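Local coordinates for protein metazoan TIR-STING fusion (Crassostrea gigas, PDB 6WT6) that joins a TIR domain to a STING ligand-binding domain and probably works as a receptor in innate immune signalling, at residues H32-Y37 against K85-V90; D51-R56 against D154-I159; G178-Y183 against M307-T312; F220-R225 against I329-D334. All blocks are in the same frame, centred on the assembly; numbering follows the deposited sequence.

How the contacts relate
Contacts 1 and 2 belong to the TIR domain, contacts 3 and 4 to the STING ligand-binding domain, and the first pair closes along the chain before the second opens. Within each pair the segments alternate in sequence and touch in space. Contact 1 lies inside the parallel sheet, and contact 2, its centre about 11 Å away, joins two helices over one face of it. In the other domain, helix 299-319 of contact 3 lies against the adjacent parallel strands of contact 4, with centres about 15 Å apart. The nearest atoms of contacts 1 and 3 are about 22 Å apart, consistent with two separately packed domains; contacts 3 and 4 both also touch the second subunit.

Contact 1 (H32-Y37 against K85-V90)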
loop_
_atom_site.group_PDB
_atom_site.type_symbol
_atom_site.label_atom_id
_atom_site.label_comp_id
_atom_site.label_asym_id
_atom_site.label_seq_id
_atom_site.Cartn_x
_atom_site.Cartn_y
_atom_site.Cartn_z
ATOM N N HIS A 32 -22.232 -17.836 -3.367
ATOM C CA HIS A 32 -21.124 -18.631 -3.885
ATOM C C HIS A 32 -20.346 -17.865 -4.948
ATOM O O HIS A 32 -19.116 -17.969 -5.018
ATOM C CB HIS A 32 -21.634 -19.955 -4.456
ATOM C CG HIS A 32 -22.116 -20.920 -3.418
ATOM N ND1 HIS A 32 -23.415 -20.931 -2.958
ATOM C CD2 HIS A 32 -21.471 -21.905 -2.750
ATOM C CE1 HIS A 32 -23.550 -21.880 -2.050
ATOM N NE2 HIS A 32 -22.386 -22.487 -1.904
ATOM N N ALA A 33 -21.038 -17.098 -5.786
ATOM C CA ALA A 33 -20.373 -16.415 -6.884
ATOM C C ALA A 33 -21.073 -15.100 -7.195
ATOM O O ALA A 33 -22.305 -15.029 -7.210
ATOM C CB ALA A 33 -20.327 -17.291 -8.140
ATOM N N PHE A 34 -20.276 -14.064 -7.431
ATOM C CA PHE A 34 -20.758 -12.814 -7.995
ATOM C C PHE A 34 -20.424 -12.803 -9.478
ATOM O O PHE A 34 -19.267 -13.004 -9.860
ATOM C CB PHE A 34 -20.131 -11.601 -7.306
ATOM C CG PHE A 34 -20.456 -10.288 -7.970
ATOM C CD1 PHE A 34 -21.711 -9.717 -7.832
ATOM C CD2 PHE A 34 -19.504 -9.620 -8.725
ATOM C CE1 PHE A 34 -22.014 -8.507 -8.439
ATOM C CE2 PHE A 34 -19.802 -8.409 -9.334
ATOM C CZ PHE A 34 -21.058 -7.854 -9.189
ATOM N N ILE A 35 -21.438 -12.582 -10.305
ATOM C CA ILE A 35 -21.269 -12.525 -11.751
ATOM C C ILE A 35 -21.069 -11.065 -12.139
ATOM O O ILE A 35 -22.009 -10.267 -12.110
ATOM C CB ILE A 35 -22.465 -13.152 -12.477
ATOM C CG1 ILE A 35 -22.532 -14.647 -12.166
ATOM C CG2 ILE A 35 -22.374 -12.918 -13.975
ATOM C CD1 ILE A 35 -23.687 -15.358 -12.815
ATOM N N SER A 36 -19.832 -10.712 -12.485
ATOM C CA SER A 36 -19.483 -9.367 -12.921
ATOM C C SER A 36 -19.538 -9.319 -14.443
ATOM O O SER A 36 -18.788 -10.029 -15.119
ATOM C CB SER A 36 -18.096 -8.974 -12.416
ATOM O OG SER A 36 -17.794 -7.629 -12.734
ATOM N N TYR A 37 -20.424 -8.480 -14.976
ATOM C CA TYR A 37 -20.632 -8.395 -16.412
ATOM C C TYR A 37 -20.857 -6.944 -16.804
ATOM O O TYR A 37 -21.250 -6.110 -15.984
ATOM C CB TYR A 37 -21.820 -9.258 -16.860
ATOM C CG TYR A 37 -23.148 -8.830 -16.269
ATOM C CD1 TYR A 37 -23.496 -9.171 -14.966
ATOM C CD2 TYR A 37 -24.059 -8.096 -17.017
ATOM C CE1 TYR A 37 -24.709 -8.782 -14.425
ATOM C CE2 TYR A 37 -25.272 -7.707 -16.487
ATOM C CZ TYR A 37 -25.593 -8.049 -15.193
ATOM O OH TYR A 37 -26.804 -7.662 -14.666
ATOM N N LYS A 85 -17.942 -15.694 -2.405
ATOM C CA LYS A 85 -16.780 -16.569 -2.319
ATOM C C LYS A 85 -15.926 -16.470 -3.578
ATOM O O LYS A 85 -14.711 -16.249 -3.504
ATOM C CB LYS A 85 -17.253 -18.001 -2.075
ATOM C CG LYS A 85 -16.212 -19.078 -2.251
ATOM C CD LYS A 85 -16.909 -20.390 -2.562
ATOM C CE LYS A 85 -15.967 -21.563 -2.489
ATOM N NZ LYS A 85 -15.640 -21.880 -1.079
ATOM N N ASN A 86 -16.548 -16.609 -4.744
ATOM C CA ASN A 86 -15.869 -16.446 -6.018
ATOM C C ASN A 86 -16.477 -15.275 -6.784
ATOM O O ASN A 86 -17.624 -14.881 -6.558
ATOM C CB ASN A 86 -15.947 -17.729 -6.862
ATOM C CG ASN A 86 -15.128 -18.871 -6.270
ATOM O OD1 ASN A 86 -15.598 -19.604 -5.400
ATOM N ND2 ASN A 86 -13.902 -19.031 -6.752
ATOM N N VAL A 87 -15.684 -14.705 -7.688
ATOM C CA VAL A 87 -16.142 -13.667 -8.606
ATOM C C VAL A 87 -15.934 -14.183 -10.023
ATOM O O VAL A 87 -14.803 -14.504 -10.413
ATOM C CB VAL A 87 -15.402 -12.334 -8.395
ATOM C CG1 VAL A 87 -15.774 -11.342 -9.485
ATOM C CG2 VAL A 87 -15.728 -11.761 -7.029
ATOM N N ILE A 88 -17.018 -14.263 -10.789
ATOM C CA ILE A 88 -16.985 -14.737 -12.167
ATOM C C ILE A 88 -16.923 -13.525 -13.090
ATOM O O ILE A 88 -17.845 -12.700 -13.109
ATOM C CB ILE A 88 -18.207 -15.614 -12.483
ATOM C CG1 ILE A 88 -18.143 -16.927 -11.697
ATOM C CG2 ILE A 88 -18.308 -15.886 -13.972
ATOM C CD1 ILE A 88 -19.391 -17.770 -11.817
ATOM N N LEU A 89 -15.834 -13.410 -13.848
ATOM C CA LEU A 89 -15.642 -12.323 -14.802
ATOM C C LEU A 89 -16.064 -12.793 -16.188
ATOM O O LEU A 89 -15.510 -13.766 -16.711
ATOM C CB LEU A 89 -14.184 -11.861 -14.823
ATOM C CG LEU A 89 -13.583 -11.260 -13.550
ATOM C CD1 LEU A 89 -12.123 -10.896 -13.786
ATOM C CD2 LEU A 89 -14.370 -10.044 -13.092
ATOM N N VAL A 90 -17.038 -12.104 -16.780
ATOM C CA VAL A 90 -17.501 -12.397 -18.133
ATOM C C VAL A 90 -16.742 -11.467 -19.076
ATOM O O VAL A 90 -17.115 -10.307 -19.260
ATOM C CB VAL A 90 -19.014 -12.227 -18.267
ATOM C CG1 VAL A 90 -19.472 -12.646 -19.656
ATOM C CG2 VAL A 90 -19.737 -13.027 -17.194
#
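Ala33 and Ile88 meet on one face of the parallel strand pair, the CD1 methyl of Ile88 lying 3.8 Å from Ala33 CB. Beside them Ile35 CG2 comes to 4.2 Å from Val90 CG2. On the opposite face Phe34 and Val87 run side by side, with Val87 CG1 near the plane of the ring at its edge, and Leu89 CD2 touches Ser36 CB at 3.9 Å. Between the faces five backbone bonds bind the strands, from Asn86 N to His32 O through to Val90 N to Ser36 O; Ile88 N to Phe34 O, at 2.7 Å, is the shortest. This interior is tight, whereas the end at Lys85, which is partly exposed, is looser: Lys85 CB rests 3.5 Å from His32 O, but the chain beyond leads away. The hydroxyl of Ser36 is held by Glu104, and Asn86 ND2 by Cys119 O. Strands 60-62 and 120-124 flank the pair in the parallel sheet, while helix 43-56 packs on Ile35.

Contact 2 (D51-R56 against D154-I159); sequences DSVESR and DIIQAI
Ile156 and Arg56 cross at about a right angle where two helices pack on the same face of the parallel sheet of the TIR domain, a flavodoxin-like alpha/beta fold. The short helical segments lie 10.4 Å apart at closest approach and cross at -54°. From Ile156 CB, which points at the other helix, CG1 passes 4.4 Å from Val53 CG2. With CG1 anti to the carbonyl carbon (chi1 -70°), the chain then carries CD1 into the bend of Arg56. There the methyl touches Arg56 CG at 3.6 Å and lies over one face of the guanidinium, again 3.6 Å from Arg56 NH2; Ser52 O is a little farther from it. The arginine folds over this methyl through bends at chi2 and chi3, and its NH2 forms a salt bridge with Asp153, which helps hold the guanidinium over the methyl at the exposed side of the contact. Deeper in, Val53 sends a methyl to each of two isoleucines. CG1 meets Ile159 CD1 tip to tip at 3.7 Å, and Ile159 in turn rests on Ala33 of the sheet. The side chain of Ile155 crosses Val53 at an angle, bringing its CD1 to only 3.4 Å from Val53 CG2.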
loop_
_atom_site.group_PDB
_atom_site.type_symbol
_atom_site.label_atom_id
_atom_site.label_comp_id
_atom_site.label_asym_id
_atom_site.label_seq_id
_atom_site.Cartn_x
_atom_site.Cartn_y
_atom_site.Cartn_z
ATOM N N ASP A 51 -28.216 -18.765 -14.797
ATOM C CA ASP A 51 -29.206 -19.836 -14.745
ATOM C C ASP A 51 -28.544 -21.207 -14.692
ATOM O O ASP A 51 -29.083 -22.133 -14.075
ATOM C CB ASP A 51 -30.148 -19.740 -15.948
ATOM C CG ASP A 51 -31.006 -18.485 -15.920
ATOM O OD1 ASP A 51 -31.199 -17.918 -14.824
ATOM O OD2 ASP A 51 -31.491 -18.068 -16.994
ATOM N N SER A 52 -27.374 -21.352 -15.320
ATOM C CA SER A 52 -26.668 -22.629 -15.289
ATOM C C SER A 52 -26.155 -22.946 -13.892
ATOM O O SER A 52 -26.188 -24.105 -13.460
ATOM C CB SER A 52 -25.507 -22.615 -16.283
ATOM O OG SER A 52 -25.950 -22.327 -17.596
ATOM N N VAL A 53 -25.669 -21.934 -13.171
ATOM C CA VAL A 53 -25.089 -22.175 -11.854
ATOM C C VAL A 53 -26.177 -22.344 -10.804
ATOM O O VAL A 53 -26.135 -23.277 -9.994
ATOM C CB VAL A 53 -24.125 -21.037 -11.477
ATOM C CG1 VAL A 53 -23.403 -21.371 -10.195
ATOM C CG2 VAL A 53 -23.143 -20.792 -12.584
ATOM N N GLU A 54 -27.166 -21.446 -10.799
ATOM C CA GLU A 54 -28.153 -21.446 -9.725
ATOM C C GLU A 54 -29.007 -22.708 -9.733
ATOM O O GLU A 54 -29.481 -23.140 -8.676
ATOM C CB GLU A 54 -29.030 -20.194 -9.812
ATOM C CG GLU A 54 -28.306 -18.911 -9.406
ATOM C CD GLU A 54 -29.242 -17.854 -8.842
ATOM O OE1 GLU A 54 -30.375 -17.727 -9.350
ATOM O OE2 GLU A 54 -28.850 -17.157 -7.880
ATOM N N SER A 55 -29.206 -23.320 -10.904
ATOM C CA SER A 55 -29.954 -24.574 -10.950
ATOM C C SER A 55 -29.190 -25.692 -10.254
ATOM O O SER A 55 -29.788 -26.517 -9.551
ATOM C CB SER A 55 -30.258 -24.957 -12.398
ATOM O OG SER A 55 -29.092 -25.422 -13.055
ATOM N N ARG A 56 -27.864 -25.727 -10.427
ATOM C CA ARG A 56 -27.047 -26.768 -9.811
ATOM C C ARG A 56 -27.058 -26.692 -8.290
ATOM O O ARG A 56 -26.656 -27.655 -7.629
ATOM C CB ARG A 56 -25.609 -26.681 -10.322
ATOM C CG ARG A 56 -25.476 -26.891 -11.823
ATOM C CD ARG A 56 -25.667 -28.349 -12.204
ATOM N NE ARG A 56 -24.501 -29.161 -11.867
ATOM C CZ ARG A 56 -23.526 -29.453 -12.723
ATOM N NH1 ARG A 56 -22.498 -30.197 -12.334
ATOM N NH2 ARG A 56 -23.581 -29.003 -13.969
ATOM N N ASP A 154 -17.472 -26.289 -16.568
ATOM C CA ASP A 154 -16.137 -25.986 -16.063
ATOM C C ASP A 154 -16.152 -24.871 -15.025
ATOM O O ASP A 154 -15.340 -24.886 -14.092
ATOM C CB ASP A 154 -15.207 -25.612 -17.218
ATOM C CG ASP A 154 -14.694 -26.825 -17.968
ATOM O OD1 ASP A 154 -15.026 -27.959 -17.563
ATOM O OD2 ASP A 154 -13.954 -26.646 -18.958
ATOM N N ILE A 155 -17.050 -23.895 -15.166
ATOM C CA ILE A 155 -17.064 -22.796 -14.208
ATOM C C ILE A 155 -17.649 -23.255 -12.877
ATOM O O ILE A 155 -17.239 -22.776 -11.814
ATOM C CB ILE A 155 -17.817 -21.585 -14.792
ATOM C CG1 ILE A 155 -19.230 -21.974 -15.217
ATOM C CG2 ILE A 155 -17.071 -21.017 -15.989
ATOM C CD1 ILE A 155 -20.277 -21.654 -14.202
ATOM N N ILE A 156 -18.601 -24.191 -12.908
ATOM C CA ILE A 156 -19.108 -24.778 -11.671
ATOM C C ILE A 156 -17.987 -25.498 -10.937
ATOM O O ILE A 156 -17.920 -25.486 -9.701
ATOM C CB ILE A 156 -20.290 -25.718 -11.975
ATOM C CG1 ILE A 156 -21.509 -24.909 -12.413
ATOM C CG2 ILE A 156 -20.621 -26.590 -10.769
ATOM C CD1 ILE A 156 -22.458 -25.680 -13.294
ATOM N N GLN A 157 -17.078 -26.121 -11.691
ATOM C CA GLN A 157 -15.944 -26.813 -11.090
ATOM C C GLN A 157 -15.078 -25.857 -10.278
ATOM O O GLN A 157 -14.547 -26.231 -9.226
ATOM C CB GLN A 157 -15.117 -27.493 -12.183
ATOM C CG GLN A 157 -13.943 -28.309 -11.673
ATOM C CD GLN A 157 -14.375 -29.621 -11.051
ATOM O OE1 GLN A 157 -15.252 -30.310 -11.574
ATOM N NE2 GLN A 157 -13.764 -29.971 -9.926
ATOM N N ALA A 158 -14.936 -24.613 -10.743
ATOM C CA ALA A 158 -14.090 -23.650 -10.046
ATOM C C ALA A 158 -14.785 -23.042 -8.833
ATOM O O ALA A 158 -14.108 -22.591 -7.902
ATOM C CB ALA A 158 -13.650 -22.546 -11.007
ATOM N N ILE A 159 -16.120 -23.022 -8.821
ATOM C CA ILE A 159 -16.846 -22.459 -7.686
ATOM C C ILE A 159 -16.760 -23.378 -6.471
ATOM O O ILE A 159 -16.811 -22.911 -5.326
ATOM C CB ILE A 159 -18.309 -22.179 -8.083
ATOM C CG1 ILE A 159 -18.368 -21.225 -9.277
ATOM C CG2 ILE A 159 -19.090 -21.586 -6.919
ATOM C CD1 ILE A 159 -19.770 -20.994 -9.798
#

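Contact 3 (G178-Y183 against M307-T312); sequences GFAWGY and MRFYLT
Phe309 sets its ring against Phe179 and Ala180 in a helix-helix contact of the STING ligand-binding domain, between helices 176-204 and 299-319. Its CD1 lies 3.5 Å from Phe179 CB, while Ala180 N sits at the ring edge, in plane, 3.8 Å from Phe309 CE1. Farther along the ring, Phe309 CZ approaches Tyr183 CD2 at 4.4 Å. One turn on, Thr312 CG2 packs on Ala180 CB at 3.8 Å; the small alanine is consistent with the close approach of the segment axes, 8.8 Å, at a crossing angle of -39°. The phenylalanine reaches across because CG stands anti to its backbone N (chi1 162°), and Val282 and Ile283 pack against its ring. Phe179 directs its own ring away from helix 299-319 and packs on Gly178 of the second subunit, which brings this contact up to the dimer interface. Thr312 is fixed within its helix: its N and its OG1, the latter donating at 2.8 Å, reach Arg308 O from opposite faces of the carbonyl plane.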
loop_
_atom_site.group_PDB
_atom_site.type_symbol
_atom_site.label_atom_id
_atom_site.label_comp_id
_atom_site.label_asym_id
_atom_site.label_seq_id
_atom_site.Cartn_x
_atom_site.Cartn_y
_atom_site.Cartn_z
ATOM N N GLY A 178 1.195 2.023 -0.734
ATOM C CA GLY A 178 0.277 2.574 0.249
ATOM C C GLY A 178 1.004 3.205 1.420
ATOM O O GLY A 178 0.683 4.319 1.840
ATOM N N PHE A 179 2.003 2.498 1.959
ATOM C CA PHE A 179 2.805 3.047 3.048
ATOM C C PHE A 179 3.507 4.329 2.619
ATOM O O PHE A 179 3.420 5.356 3.304
ATOM C CB PHE A 179 3.836 2.015 3.528
ATOM C CG PHE A 179 3.264 0.924 4.403
ATOM C CD1 PHE A 179 1.940 0.949 4.805
ATOM C CD2 PHE A 179 4.067 -0.120 4.836
ATOM C CE1 PHE A 179 1.425 -0.058 5.609
ATOM C CE2 PHE A 179 3.556 -1.125 5.645
ATOM C CZ PHE A 179 2.234 -1.093 6.030
ATOM N N ALA A 180 4.204 4.290 1.477
ATOM C CA ALA A 180 5.053 5.408 1.071
ATOM C C ALA A 180 4.229 6.648 0.730
ATOM O O ALA A 180 4.512 7.744 1.227
ATOM C CB ALA A 180 5.927 5.001 -0.117
ATOM N N TRP A 181 3.216 6.502 -0.124
ATOM C CA TRP A 181 2.399 7.662 -0.485
ATOM C C TRP A 181 1.631 8.197 0.719
ATOM O O TRP A 181 1.483 9.414 0.875
ATOM C CB TRP A 181 1.439 7.307 -1.622
ATOM C CG TRP A 181 2.110 7.208 -2.961
ATOM C CD1 TRP A 181 2.381 6.068 -3.660
ATOM C CD2 TRP A 181 2.600 8.294 -3.759
ATOM N NE1 TRP A 181 3.005 6.376 -4.845
ATOM C CE2 TRP A 181 3.153 7.735 -4.930
ATOM C CE3 TRP A 181 2.624 9.683 -3.596
ATOM C CZ2 TRP A 181 3.723 8.516 -5.934
ATOM C CZ3 TRP A 181 3.191 10.457 -4.596
ATOM C CH2 TRP A 181 3.730 9.872 -5.750
ATOM N N GLY A 182 1.150 7.304 1.590
ATOM C CA GLY A 182 0.465 7.755 2.793
ATOM C C GLY A 182 1.385 8.474 3.764
ATOM O O GLY A 182 0.980 9.436 4.421
ATOM N N TYR A 183 2.633 8.015 3.872
ATOM C CA TYR A 183 3.602 8.676 4.742
ATOM C C TYR A 183 4.055 9.999 4.140
ATOM O O TYR A 183 4.275 10.975 4.868
ATOM C CB TYR A 183 4.785 7.735 4.991
ATOM C CG TYR A 183 5.834 8.205 5.981
ATOM C CD1 TYR A 183 5.482 8.702 7.231
ATOM C CD2 TYR A 183 7.187 8.093 5.681
ATOM C CE1 TYR A 183 6.451 9.106 8.142
ATOM C CE2 TYR A 183 8.159 8.488 6.579
ATOM C CZ TYR A 183 7.791 8.992 7.803
ATOM O OH TYR A 183 8.778 9.383 8.678
ATOM N N MET A 307 12.020 -3.187 2.151
ATOM C CA MET A 307 12.953 -2.606 1.186
ATOM C C MET A 307 12.231 -2.019 -0.024
ATOM O O MET A 307 12.705 -1.038 -0.607
ATOM C CB MET A 307 13.983 -3.643 0.724
ATOM C CG MET A 307 14.943 -4.100 1.820
ATOM S SD MET A 307 15.436 -2.753 2.920
ATOM C CE MET A 307 16.564 -1.855 1.890
ATOM N N ARG A 308 11.104 -2.612 -0.424
ATOM C CA ARG A 308 10.260 -1.989 -1.436
ATOM C C ARG A 308 9.704 -0.666 -0.932
ATOM O O ARG A 308 9.714 0.336 -1.657
ATOM C CB ARG A 308 9.126 -2.932 -1.836
ATOM C CG ARG A 308 9.546 -4.076 -2.729
ATOM C CD ARG A 308 8.430 -5.090 -2.831
ATOM N NE ARG A 308 8.718 -6.125 -3.815
ATOM C CZ ARG A 308 7.972 -7.206 -3.996
ATOM N NH1 ARG A 308 6.888 -7.398 -3.253
ATOM N NH2 ARG A 308 8.309 -8.096 -4.918
ATOM N N PHE A 309 9.214 -0.648 0.312
ATOM C CA PHE A 309 8.779 0.604 0.921
ATOM C C PHE A 309 9.915 1.617 0.947
ATOM O O PHE A 309 9.737 2.783 0.572
ATOM C CB PHE A 309 8.256 0.349 2.336
ATOM C CG PHE A 309 8.183 1.594 3.188
ATOM C CD1 PHE A 309 7.216 2.568 2.947
ATOM C CD2 PHE A 309 9.079 1.796 4.223
ATOM C CE1 PHE A 309 7.147 3.709 3.733
ATOM C CE2 PHE A 309 9.016 2.936 5.008
ATOM C CZ PHE A 309 8.049 3.897 4.760
ATOM N N TYR A 310 11.094 1.179 1.394
ATOM C CA TYR A 310 12.260 2.052 1.465
ATOM C C TYR A 310 12.597 2.632 0.098
ATOM O O TYR A 310 12.869 3.831 -0.031
ATOM C CB TYR A 310 13.435 1.253 2.039
ATOM C CG TYR A 310 14.749 1.987 2.155
ATOM C CD1 TYR A 310 14.880 3.095 2.980
ATOM C CD2 TYR A 310 15.870 1.544 1.471
ATOM C CE1 TYR A 310 16.087 3.754 3.094
ATOM C CE2 TYR A 310 17.078 2.195 1.580
ATOM C CZ TYR A 310 17.181 3.298 2.394
ATOM O OH TYR A 310 18.385 3.951 2.504
ATOM N N LEU A 311 12.554 1.798 -0.939
ATOM C CA LEU A 311 12.855 2.257 -2.288
ATOM C C LEU A 311 11.777 3.201 -2.817
ATOM O O LEU A 311 12.090 4.212 -3.459
ATOM C CB LEU A 311 13.015 1.046 -3.204
ATOM C CG LEU A 311 13.220 1.259 -4.700
ATOM C CD1 LEU A 311 14.397 2.188 -4.948
ATOM C CD2 LEU A 311 13.441 -0.089 -5.373
ATOM N N THR A 312 10.504 2.887 -2.564
ATOM C CA THR A 312 9.427 3.719 -3.090
ATOM C C THR A 312 9.412 5.088 -2.420
ATOM O O THR A 312 9.197 6.109 -3.085
ATOM C CB THR A 312 8.080 3.021 -2.906
ATOM O OG1 THR A 312 8.131 1.716 -3.494
ATOM C CG2 THR A 312 6.975 3.828 -3.576
#

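Contact 4 (F220-R225 against I329-D334)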
loop_
_atom_site.group_PDB
_atom_site.type_symbol
_atom_site.label_atom_id
_atom_site.label_comp_id
_atom_site.label_asym_id
_atom_site.label_seq_id
_atom_site.Cartn_x
_atom_site.Cartn_y
_atom_site.Cartn_z
ATOM N N PHE A 220 15.161 3.561 10.663
ATOM C CA PHE A 220 14.544 2.415 9.998
ATOM C C PHE A 220 15.259 1.164 10.497
ATOM O O PHE A 220 16.155 0.636 9.824
ATOM C CB PHE A 220 14.644 2.568 8.476
ATOM C CG PHE A 220 13.734 1.659 7.685
ATOM C CD1 PHE A 220 13.473 0.357 8.093
ATOM C CD2 PHE A 220 13.153 2.113 6.510
ATOM C CE1 PHE A 220 12.642 -0.466 7.351
ATOM C CE2 PHE A 220 12.326 1.296 5.764
ATOM C CZ PHE A 220 12.067 0.004 6.185
ATOM N N PRO A 221 14.897 0.671 11.681
ATOM C CA PRO A 221 15.468 -0.596 12.154
ATOM C C PRO A 221 15.015 -1.754 11.278
ATOM O O PRO A 221 13.854 -1.826 10.869
ATOM C CB PRO A 221 14.919 -0.722 13.579
ATOM C CG PRO A 221 13.650 0.076 13.557
ATOM C CD PRO A 221 13.926 1.233 12.636
ATOM N N GLN A 222 15.946 -2.675 11.000
ATOM C CA GLN A 222 15.644 -3.771 10.083
ATOM C C GLN A 222 14.514 -4.652 10.600
ATOM O O GLN A 222 13.753 -5.214 9.805
ATOM C CB GLN A 222 16.893 -4.617 9.835
ATOM C CG GLN A 222 16.667 -5.765 8.862
ATOM C CD GLN A 222 17.931 -6.544 8.572
ATOM O OE1 GLN A 222 18.999 -6.231 9.093
ATOM N NE2 GLN A 222 17.817 -7.568 7.736
ATOM N N SER A 223 14.390 -4.801 11.918
ATOM C CA SER A 223 13.297 -5.608 12.445
ATOM C C SER A 223 11.953 -4.909 12.322
ATOM O O SER A 223 10.922 -5.551 12.559
ATOM C CB SER A 223 13.546 -5.959 13.909
ATOM O OG SER A 223 13.261 -4.846 14.738
ATOM N N CYS A 224 11.951 -3.619 11.974
ATOM C CA CYS A 224 10.783 -2.746 11.888
ATOM C C CYS A 224 10.150 -2.472 13.247
ATOM O O CYS A 224 9.075 -1.859 13.304
ATOM C CB CYS A 224 9.731 -3.299 10.920
ATOM S SG CYS A 224 10.395 -3.582 9.262
ATOM N N ARG A 225 10.777 -2.910 14.339
ATOM C CA ARG A 225 10.296 -2.580 15.673
ATOM C C ARG A 225 10.631 -1.132 15.990
ATOM O O ARG A 225 11.805 -0.753 16.039
ATOM C CB ARG A 225 10.924 -3.498 16.717
ATOM C CG ARG A 225 10.331 -4.878 16.783
ATOM C CD ARG A 225 11.047 -5.738 17.814
ATOM N NE ARG A 225 12.474 -5.858 17.535
ATOM C CZ ARG A 225 13.353 -6.412 18.365
ATOM N NH1 ARG A 225 12.948 -6.901 19.530
ATOM N NH2 ARG A 225 14.636 -6.474 18.032
ATOM N N ILE A 329 17.163 8.970 5.735
ATOM C CA ILE A 329 16.679 7.697 6.256
ATOM C C ILE A 329 17.876 6.891 6.750
ATOM O O ILE A 329 18.841 6.675 6.007
ATOM C CB ILE A 329 15.886 6.925 5.195
ATOM C CG1 ILE A 329 14.775 7.804 4.613
ATOM C CG2 ILE A 329 15.289 5.667 5.802
ATOM C CD1 ILE A 329 13.875 7.082 3.626
ATOM N N VAL A 330 17.822 6.459 8.008
ATOM C CA VAL A 330 18.910 5.723 8.646
ATOM C C VAL A 330 18.448 4.279 8.811
ATOM O O VAL A 330 17.752 3.941 9.777
ATOM C CB VAL A 330 19.302 6.335 9.997
ATOM C CG1 VAL A 330 20.457 5.547 10.637
ATOM C CG2 VAL A 330 19.660 7.813 9.843
ATOM N N PHE A 331 18.831 3.415 7.875
ATOM C CA PHE A 331 18.573 1.988 8.006
ATOM C C PHE A 331 19.721 1.337 8.772
ATOM O O PHE A 331 20.895 1.613 8.498
ATOM C CB PHE A 331 18.405 1.340 6.633
ATOM C CG PHE A 331 18.067 -0.125 6.691
ATOM C CD1 PHE A 331 16.748 -0.545 6.724
ATOM C CD2 PHE A 331 19.072 -1.084 6.712
ATOM C CE1 PHE A 331 16.436 -1.893 6.775
ATOM C CE2 PHE A 331 18.766 -2.431 6.765
ATOM C CZ PHE A 331 17.449 -2.836 6.796
ATOM N N TYR A 332 19.381 0.466 9.722
ATOM C CA TYR A 332 20.399 -0.156 10.553
ATOM C C TYR A 332 19.876 -1.474 11.097
ATOM O O TYR A 332 18.667 -1.653 11.272
ATOM C CB TYR A 332 20.814 0.763 11.707
ATOM C CG TYR A 332 19.688 1.087 12.668
ATOM C CD1 TYR A 332 18.793 2.123 12.403
ATOM C CD2 TYR A 332 19.522 0.362 13.843
ATOM C CE1 TYR A 332 17.761 2.422 13.279
ATOM C CE2 TYR A 332 18.493 0.648 14.722
ATOM C CZ TYR A 332 17.618 1.680 14.439
ATOM O OH TYR A 332 16.597 1.967 15.317
ATOM N N LYS A 333 20.807 -2.390 11.366
ATOM C CA LYS A 333 20.497 -3.645 12.044
ATOM C C LYS A 333 20.386 -3.377 13.537
ATOM O O LYS A 333 21.390 -3.100 14.202
ATOM C CB LYS A 333 21.572 -4.694 11.771
ATOM C CG LYS A 333 21.791 -5.006 10.302
ATOM C CD LYS A 333 22.663 -6.242 10.117
ATOM C CE LYS A 333 23.054 -6.426 8.656
ATOM N NZ LYS A 333 23.656 -7.760 8.397
ATOM N N ASP A 334 19.168 -3.466 14.068
ATOM C CA ASP A 334 18.934 -3.219 15.490
ATOM C C ASP A 334 19.217 -4.502 16.272
ATOM O O ASP A 334 18.319 -5.191 16.760
ATOM C CB ASP A 334 17.516 -2.707 15.715
ATOM C CG ASP A 334 16.470 -3.551 15.015
ATOM O OD1 ASP A 334 16.771 -4.103 13.940
ATOM O OD2 ASP A 334 15.344 -3.662 15.538
HETATM O O HOH W 1 14.016 -1.670 17.125
#
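Asp334 grips Ser223 with both carboxylate oxygens. Ser223 OG donates to the syn lone pair of Asp334 OD2 at a short 2.5 Å, and Ser223 N reaches Asp334 OD1 at 3.2 Å. The same hydroxyl oxygen accepts from Arg225 N, closing an ST turn, and from Arg225 NE at 3.1 Å in a nearly straight bond (172°) within the guanidinium plane. Arg225 NH2 adds only a long salt bridge, 3.8 Å from Asp334 OD2, which a water also links to Arg225 O. These bonds tie the type I turn from Pro221 to Cys224 to the loop that follows strand 327-332. Parallel pairing leads up to it, ending in the bond from Gln222 N to Tyr332 O at 2.9 Å. Around this polar frame, Pro221 lies over one face of the Tyr332 ring in a CH-pi contact, with CA 4.0 Å from the ring centroid. On the other side of the strands Phe331 CD1 sits over a face of the Phe220 ring, 3.7 Å from Phe220 CD1, and Gln222 CB rests against Phe331 CZ. Within this chain strand 327-332 is outermost in the mixed sheet: Tyr332 packs on helix 341-356, while Phe220 and Ile329 face helix 299-319.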